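Local coordinates for diguanylate cyclase with PAS/PAC sensor (Marinobacter aquaeolei, PDB 3H9W), which probably makes cyclic di-GMP from two GTP molecules as a whole protein, this chain being its N-terminal PAS sensor domain, at residues A[43-46]-A[47-50]; A[49-52]-A[53-57]; A[56-59]-A[60-64]. One frame throughout, in Å; residues are numbered along the deposited sequence.

The three contacts follow one another along helix 46-61 of the PAS domain, from the loop that enters it to the turn that closes it. Contact 1 is the N-cap and first turn, contact 2 the middle, and contact 3 the C-terminal end. Their centres are spaced about 9 Å (contacts 1 and 2) and about 10 Å (contacts 2 and 3), with about 19 Å between the outer two. Contacts 1 and 2 share Gln-49 and Glu-50 and also touch through Met-44 SE and Val-52 CB, 3.8 Å apart; contacts 2 and 3 share Cys-56 and Val-57. Together they trace how one helix, lying against strand 66-73 of the antiparallel sheet, is started, packed and stopped.

Contact 1: residues A[43-46]-A[47-50]; sequences RMHP and EDQE
His-45 O takes two amides of the first helical turn, Asp-48 N at 3.0 Å and Gln-49 N at 2.9 Å. Asp-48 N stands well above the carbonyl plane, while Gln-49 N comes in almost head-on, at a C=O...N angle of 167°. This is the N-cap of helix 46-61, where the chain leaves the loop after helix 37-42 and starts the long helix of the PAS fold. The imidazole does the capping: ND1 accepts from Glu-47 N at 3.0 Å, and the donor lies practically in the ring plane. With CG swung anti to the backbone N (chi1 -170°), the ring sits beside the carbonyl carbon, where ND1 can meet that amide. The Glu-47 side chain runs alongside in the same direction, its CG 3.6 Å from His-45 CE1 and its carboxylate plane turned 59° from the ring. Replacing the imidazole with an alanine side chain would probably leave Glu-47 N without its capping acceptor and the aliphatic part of Glu-47 without the ring it lies against. Asp-48 is held elsewhere: OD2 forms a salt bridge with Arg-71 on strand 66-73, and OD1 accepts from Trp-51 NE1. The selenomethionine Met-44 crosses Asp-48 at roughly a right angle and slides past Gln-49 in the opposite direction, with Met-44 CB 3.8 Å from Gln-49 CG. Gln-49 itself divides its amide between two tasks. NE2 donates to Ala-41 O at the end of the preceding helix, whereas OE1 comes to 3.3 Å from Pro-46 CA. A water then donates to both Gln-49 OE1 and Pro-46 O, at 3.0 and 3.1 Å respectively.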
loop_
_atom_site.group_PDB
_atom_site.type_symbol
_atom_site.label_atom_id
_atom_site.label_comp_id
_atom_site.label_asym_id
_atom_site.label_seq_id
_atom_site.Cartn_x
_atom_site.Cartn_y
_atom_site.Cartn_z
ATOM N N ARG A 43 -8.552 -13.686 12.807
ATOM C CA ARG A 43 -8.649 -14.342 11.505
ATOM C C ARG A 43 -7.269 -14.592 10.912
ATOM O O ARG A 43 -6.945 -14.136 9.813
ATOM C CB ARG A 43 -9.495 -13.464 10.585
ATOM C CG ARG A 43 -10.893 -13.281 11.148
ATOM C CD ARG A 43 -11.684 -12.175 10.467
ATOM N NE ARG A 43 -12.979 -12.018 11.126
ATOM C CZ ARG A 43 -13.900 -11.129 10.776
ATOM N NH1 ARG A 43 -13.680 -10.301 9.761
ATOM N NH2 ARG A 43 -15.047 -11.073 11.443
HETATM N N MSE A 44 -6.469 -15.356 11.645
HETATM C CA MSE A 44 -5.107 -15.648 11.245
HETATM C C MSE A 44 -4.705 -17.037 11.733
HETATM O O MSE A 44 -5.243 -17.540 12.719
HETATM C CB MSE A 44 -4.196 -14.584 11.860
HETATM C CG MSE A 44 -2.775 -14.564 11.362
HETATM SE SE MSE A 44 -1.793 -13.207 12.320
HETATM C CE MSE A 44 -2.658 -11.623 11.584
ATOM N N HIS A 45 -3.760 -17.651 11.033
ATOM C CA HIS A 45 -3.261 -18.979 11.390
ATOM C C HIS A 45 -2.667 -18.918 12.801
ATOM O O HIS A 45 -2.016 -17.936 13.163
ATOM C CB HIS A 45 -2.198 -19.394 10.376
ATOM C CG HIS A 45 -1.771 -20.822 10.491
ATOM N ND1 HIS A 45 -1.043 -21.298 11.559
ATOM C CD2 HIS A 45 -1.965 -21.878 9.666
ATOM C CE1 HIS A 45 -0.805 -22.586 11.388
ATOM N NE2 HIS A 45 -1.353 -22.963 10.247
ATOM N N PRO A 46 -2.888 -19.964 13.623
ATOM C CA PRO A 46 -2.358 -19.981 14.992
ATOM C C PRO A 46 -0.845 -19.800 15.135
ATOM O O PRO A 46 -0.387 -19.167 16.084
ATOM C CB PRO A 46 -2.844 -21.332 15.541
ATOM C CG PRO A 46 -2.981 -22.181 14.312
ATOM C CD PRO A 46 -3.610 -21.215 13.329
ATOM N N GLU A 47 -0.070 -20.345 14.203
ATOM C CA GLU A 47 1.379 -20.215 14.281
ATOM C C GLU A 47 1.845 -18.829 13.845
ATOM O O GLU A 47 2.983 -18.436 14.105
ATOM C CB GLU A 47 2.071 -21.292 13.434
ATOM C CG GLU A 47 1.747 -22.725 13.872
ATOM C CD GLU A 47 2.662 -23.764 13.249
ATOM O OE1 GLU A 47 3.200 -23.514 12.148
ATOM O OE2 GLU A 47 2.832 -24.844 13.851
ATOM N N ASP A 48 0.967 -18.090 13.175
ATOM C CA ASP A 48 1.314 -16.749 12.734
ATOM C C ASP A 48 0.879 -15.735 13.783
ATOM O O ASP A 48 1.542 -14.712 13.990
ATOM C CB ASP A 48 0.683 -16.445 11.369
ATOM C CG ASP A 48 1.446 -17.085 10.234
ATOM O OD1 ASP A 48 2.699 -17.124 10.316
ATOM O OD2 ASP A 48 0.822 -17.533 9.250
ATOM N N GLN A 49 -0.226 -16.017 14.462
ATOM C CA GLN A 49 -0.701 -15.114 15.502
ATOM C C GLN A 49 0.409 -15.031 16.541
ATOM O O GLN A 49 0.537 -14.036 17.239
ATOM C CB GLN A 49 -1.966 -15.666 16.161
ATOM C CG GLN A 49 -3.128 -15.910 15.217
ATOM C CD GLN A 49 -4.283 -16.605 15.914
ATOM O OE1 GLN A 49 -4.103 -17.657 16.529
ATOM N NE2 GLN A 49 -5.473 -16.024 15.822
ATOM N N GLU A 50 1.211 -16.092 16.613
ATOM C CA GLU A 50 2.321 -16.198 17.563
ATOM C C GLU A 50 3.443 -15.176 17.381
ATOM O O GLU A 50 4.306 -15.043 18.254
ATOM C CB GLU A 50 2.922 -17.610 17.510
ATOM C CG GLU A 50 2.233 -18.627 18.419
ATOM C CD GLU A 50 2.720 -20.059 18.211
ATOM O OE1 GLU A 50 3.938 -20.268 18.018
ATOM O OE2 GLU A 50 1.880 -20.981 18.256
HETATM O O HOH W 1 -2.062 -18.528 18.567
#

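Contact 2: residues A[49-52]-A[53-57]; sequences QEWV and VNFCV
Trp-51 O and Val-52 O each accept the amide four residues on: Phe-55 N lies 3.0 Å from Trp-51 O, and Cys-56 N lies 2.9 Å from Val-52 O in a nearly straight bond (N-H...O 174°), and Val-57 N continues the pattern to Val-53 O. Just before them the pattern falters. Gln-49 O meets the methyl Val-53 CG2 at 3.8 Å, and Glu-50 O lies 6.0 Å from Asn-54 N. A water links the latter two residues instead, donating weakly to Glu-50 O and accepting weakly from Asn-54 ND2, each at 3.3 Å. The Trp-51 indole has its own partner, since NE1 donates to Asp-48 OD1 in the first turn of the helix. In the PAS fold this helix packs between neighbours: Val-52 and Cys-56 both touch Trp-40 of helix 37-42, while Val-52 also rests on Tyr-70 and Cys-56 on His-66 of strand 66-73. The apolar contacts follow the same spacing, with Trp-51 CE3 4.1 Å from Phe-55 CB. Turned between its own backbone N and carbonyl carbon (chi1 73°), the indole receives Val-52 CG2 over the centre of one face.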
loop_
_atom_site.group_PDB
_atom_site.type_symbol
_atom_site.label_atom_id
_atom_site.label_comp_id
_atom_site.label_asym_id
_atom_site.label_seq_id
_atom_site.Cartn_x
_atom_site.Cartn_y
_atom_site.Cartn_z
ATOM N N GLN A 49 -0.226 -16.017 14.462
ATOM C CA GLN A 49 -0.701 -15.114 15.502
ATOM C C GLN A 49 0.409 -15.031 16.541
ATOM O O GLN A 49 0.537 -14.036 17.239
ATOM C CB GLN A 49 -1.966 -15.666 16.161
ATOM C CG GLN A 49 -3.128 -15.910 15.217
ATOM C CD GLN A 49 -4.283 -16.605 15.914
ATOM O OE1 GLN A 49 -4.103 -17.657 16.529
ATOM N NE2 GLN A 49 -5.473 -16.024 15.822
ATOM N N GLU A 50 1.211 -16.092 16.613
ATOM C CA GLU A 50 2.321 -16.198 17.563
ATOM C C GLU A 50 3.443 -15.176 17.381
ATOM O O GLU A 50 4.306 -15.043 18.254
ATOM C CB GLU A 50 2.922 -17.610 17.510
ATOM C CG GLU A 50 2.233 -18.627 18.419
ATOM C CD GLU A 50 2.720 -20.059 18.211
ATOM O OE1 GLU A 50 3.938 -20.268 18.018
ATOM O OE2 GLU A 50 1.880 -20.981 18.256
ATOM N N TRP A 51 3.443 -14.447 16.266
ATOM C CA TRP A 51 4.508 -13.475 16.041
ATOM C C TRP A 51 4.083 -12.199 15.327
ATOM O O TRP A 51 4.611 -11.123 15.605
ATOM C CB TRP A 51 5.651 -14.129 15.258
ATOM C CG TRP A 51 5.353 -14.393 13.808
ATOM C CD1 TRP A 51 4.838 -15.538 13.260
ATOM C CD2 TRP A 51 5.566 -13.487 12.717
ATOM N NE1 TRP A 51 4.725 -15.399 11.890
ATOM C CE2 TRP A 51 5.165 -14.150 11.533
ATOM C CE3 TRP A 51 6.060 -12.179 12.625
ATOM C CZ2 TRP A 51 5.240 -13.546 10.273
ATOM C CZ3 TRP A 51 6.136 -11.577 11.369
ATOM C CH2 TRP A 51 5.727 -12.265 10.210
ATOM N N VAL A 52 3.132 -12.322 14.409
ATOM C CA VAL A 52 2.667 -11.174 13.632
ATOM C C VAL A 52 2.094 -10.042 14.482
ATOM O O VAL A 52 2.428 -8.875 14.285
ATOM C CB VAL A 52 1.609 -11.607 12.595
ATOM C CG1 VAL A 52 1.032 -10.379 11.887
ATOM C CG2 VAL A 52 2.242 -12.553 11.575
ATOM N N VAL A 53 1.228 -10.386 15.424
ATOM C CA VAL A 53 0.627 -9.378 16.279
ATOM C C VAL A 53 1.690 -8.592 17.045
ATOM O O VAL A 53 1.702 -7.360 17.013
ATOM C CB VAL A 53 -0.370 -10.030 17.264
ATOM C CG1 VAL A 53 -1.048 -8.961 18.112
ATOM C CG2 VAL A 53 -1.409 -10.824 16.487
ATOM N N ASN A 54 2.597 -9.292 17.718
ATOM C CA ASN A 54 3.647 -8.616 18.482
ATOM C C ASN A 54 4.559 -7.770 17.601
ATOM O O ASN A 54 4.937 -6.658 17.971
ATOM C CB ASN A 54 4.494 -9.634 19.256
ATOM C CG ASN A 54 3.703 -10.355 20.329
ATOM O OD1 ASN A 54 2.876 -9.750 21.018
ATOM N ND2 ASN A 54 3.962 -11.651 20.487
ATOM N N PHE A 55 4.918 -8.303 16.439
ATOM C CA PHE A 55 5.776 -7.581 15.514
ATOM C C PHE A 55 5.090 -6.285 15.069
ATOM O O PHE A 55 5.648 -5.198 15.211
ATOM C CB PHE A 55 6.099 -8.465 14.296
ATOM C CG PHE A 55 6.861 -7.751 13.215
ATOM C CD1 PHE A 55 8.187 -7.372 13.407
ATOM C CD2 PHE A 55 6.235 -7.405 12.028
ATOM C CE1 PHE A 55 8.872 -6.648 12.433
ATOM C CE2 PHE A 55 6.909 -6.682 11.047
ATOM C CZ PHE A 55 8.226 -6.303 11.250
ATOM N N CYS A 56 3.868 -6.387 14.558
ATOM C CA CYS A 56 3.170 -5.190 14.095
ATOM C C CYS A 56 2.953 -4.150 15.190
ATOM O O CYS A 56 3.084 -2.951 14.948
ATOM C CB CYS A 56 1.837 -5.569 13.441
ATOM S SG CYS A 56 2.056 -6.442 11.866
ATOM N N VAL A 57 2.626 -4.607 16.392
ATOM C CA VAL A 57 2.425 -3.699 17.510
ATOM C C VAL A 57 3.710 -2.928 17.805
ATOM O O VAL A 57 3.706 -1.700 17.903
ATOM C CB VAL A 57 2.010 -4.475 18.773
ATOM C CG1 VAL A 57 2.071 -3.567 19.991
ATOM C CG2 VAL A 57 0.606 -5.014 18.599
HETATM O O HOH W 2 6.709 -12.911 19.050
#

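Contact 3: residues A[56-59]-A[60-64]; sequences CVKQ and SECGV
Cys-56 O is gripped twice by Ser-60, by OG at 2.8 Å and by the backbone N at 2.9 Å, so the buried Ser-60 hydroxyl finds an acceptor within its own helix. The two donors reach the oxygen from opposite faces of the carbonyl plane. Glu-61 is the side chain to follow. Its backbone N bonds to Val-57 O in the ordinary helical way, and chi1 of -59° puts CG anti to the carbonyl carbon, so the chain is directed back along the previous turn. CB and then CG pass Val-57 O, with CG only 3.0 Å from it. Further out, CD lies 3.7 Å from Val-57 CG1, and both carboxylate oxygens remain beside that same methyl. The aliphatic part of Glu-61 thus lies along Val-57, pointing the same way, and the side chain also touches Trp-11. Lys-58 curls rather than extends: bends at chi2 (64°) and chi4 bring its NZ to 3.1 Å from Cys-62 SG. Beyond Glu-61 the helix stops. Cys-62 N bonds to Lys-58 O and makes a second, weak bond to Gln-59 O, while Val-64 N donates to Gln-59 O at 2.9 Å. The Gln-59 side chain sets OE1 3.5 Å from Val-64 CG1. Val-64 O is hydrogen-bonded to His-66 ND1, where the next strand begins. Gly-63, with a positive phi of 67°, closes the inner bond, its N 2.8 Å from Ser-60 O. The inner bond from Gly-63 N, the outer one from Val-64 N to Gln-59 O, and the positive phi of the glycine make a Schellman motif, which ends this PAS helix and turns the chain into strand 66-73.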
loop_
_atom_site.group_PDB
_atom_site.type_symbol
_atom_site.label_atom_id
_atom_site.label_comp_id
_atom_site.label_asym_id
_atom_site.label_seq_id
_atom_site.Cartn_x
_atom_site.Cartn_y
_atom_site.Cartn_z
ATOM N N CYS A 56 3.868 -6.387 14.558
ATOM C CA CYS A 56 3.170 -5.190 14.095
ATOM C C CYS A 56 2.953 -4.150 15.190
ATOM O O CYS A 56 3.084 -2.951 14.948
ATOM C CB CYS A 56 1.837 -5.569 13.441
ATOM S SG CYS A 56 2.056 -6.442 11.866
ATOM N N VAL A 57 2.626 -4.607 16.392
ATOM C CA VAL A 57 2.425 -3.699 17.510
ATOM C C VAL A 57 3.710 -2.928 17.805
ATOM O O VAL A 57 3.706 -1.700 17.903
ATOM C CB VAL A 57 2.010 -4.475 18.773
ATOM C CG1 VAL A 57 2.071 -3.567 19.991
ATOM C CG2 VAL A 57 0.606 -5.014 18.599
ATOM N N LYS A 58 4.810 -3.658 17.937
ATOM C CA LYS A 58 6.106 -3.053 18.230
ATOM C C LYS A 58 6.522 -2.031 17.175
ATOM O O LYS A 58 6.956 -0.930 17.507
ATOM C CB LYS A 58 7.177 -4.142 18.334
ATOM C CG LYS A 58 8.563 -3.631 18.726
ATOM C CD LYS A 58 8.567 -3.033 20.129
ATOM C CE LYS A 58 9.967 -2.601 20.541
ATOM N NZ LYS A 58 10.518 -1.585 19.602
ATOM N N GLN A 59 6.395 -2.393 15.904
ATOM C CA GLN A 59 6.774 -1.488 14.828
ATOM C C GLN A 59 5.873 -0.264 14.752
ATOM O O GLN A 59 6.347 0.852 14.521
ATOM C CB GLN A 59 6.776 -2.231 13.489
ATOM C CG GLN A 59 7.788 -3.369 13.446
ATOM C CD GLN A 59 9.201 -2.896 13.730
ATOM O OE1 GLN A 59 9.777 -2.127 12.963
ATOM N NE2 GLN A 59 9.763 -3.346 14.844
ATOM N N SER A 60 4.575 -0.471 14.946
ATOM C CA SER A 60 3.617 0.629 14.906
ATOM C C SER A 60 3.893 1.639 16.021
ATOM O O SER A 60 3.940 2.844 15.777
ATOM C CB SER A 60 2.191 0.092 15.040
ATOM O OG SER A 60 1.844 -0.706 13.918
ATOM N N GLU A 61 4.079 1.143 17.239
ATOM C CA GLU A 61 4.352 2.009 18.381
ATOM C C GLU A 61 5.618 2.831 18.152
ATOM O O GLU A 61 5.728 3.957 18.632
ATOM C CB GLU A 61 4.510 1.178 19.655
ATOM C CG GLU A 61 3.293 0.344 20.019
ATOM C CD GLU A 61 3.473 -0.393 21.330
ATOM O OE1 GLU A 61 4.555 -0.986 21.534
ATOM O OE2 GLU A 61 2.532 -0.390 22.154
ATOM N N CYS A 62 6.572 2.267 17.419
ATOM C CA CYS A 62 7.817 2.969 17.135
ATOM C C CYS A 62 7.692 3.860 15.903
ATOM O O CYS A 62 8.651 4.526 15.514
ATOM C CB CYS A 62 8.957 1.972 16.930
ATOM S SG CYS A 62 9.409 1.048 18.421
ATOM N N GLY A 63 6.507 3.869 15.297
ATOM C CA GLY A 63 6.276 4.684 14.116
ATOM C C GLY A 63 7.066 4.230 12.903
ATOM O O GLY A 63 7.328 5.014 11.991
ATOM N N VAL A 64 7.440 2.956 12.883
ATOM C CA VAL A 64 8.218 2.405 11.779
ATOM C C VAL A 64 7.359 1.596 10.803
ATOM O O VAL A 64 6.683 0.654 11.207
ATOM C CB VAL A 64 9.346 1.500 12.318
ATOM C CG1 VAL A 64 10.121 0.879 11.167
ATOM C CG2 VAL A 64 10.279 2.316 13.213
#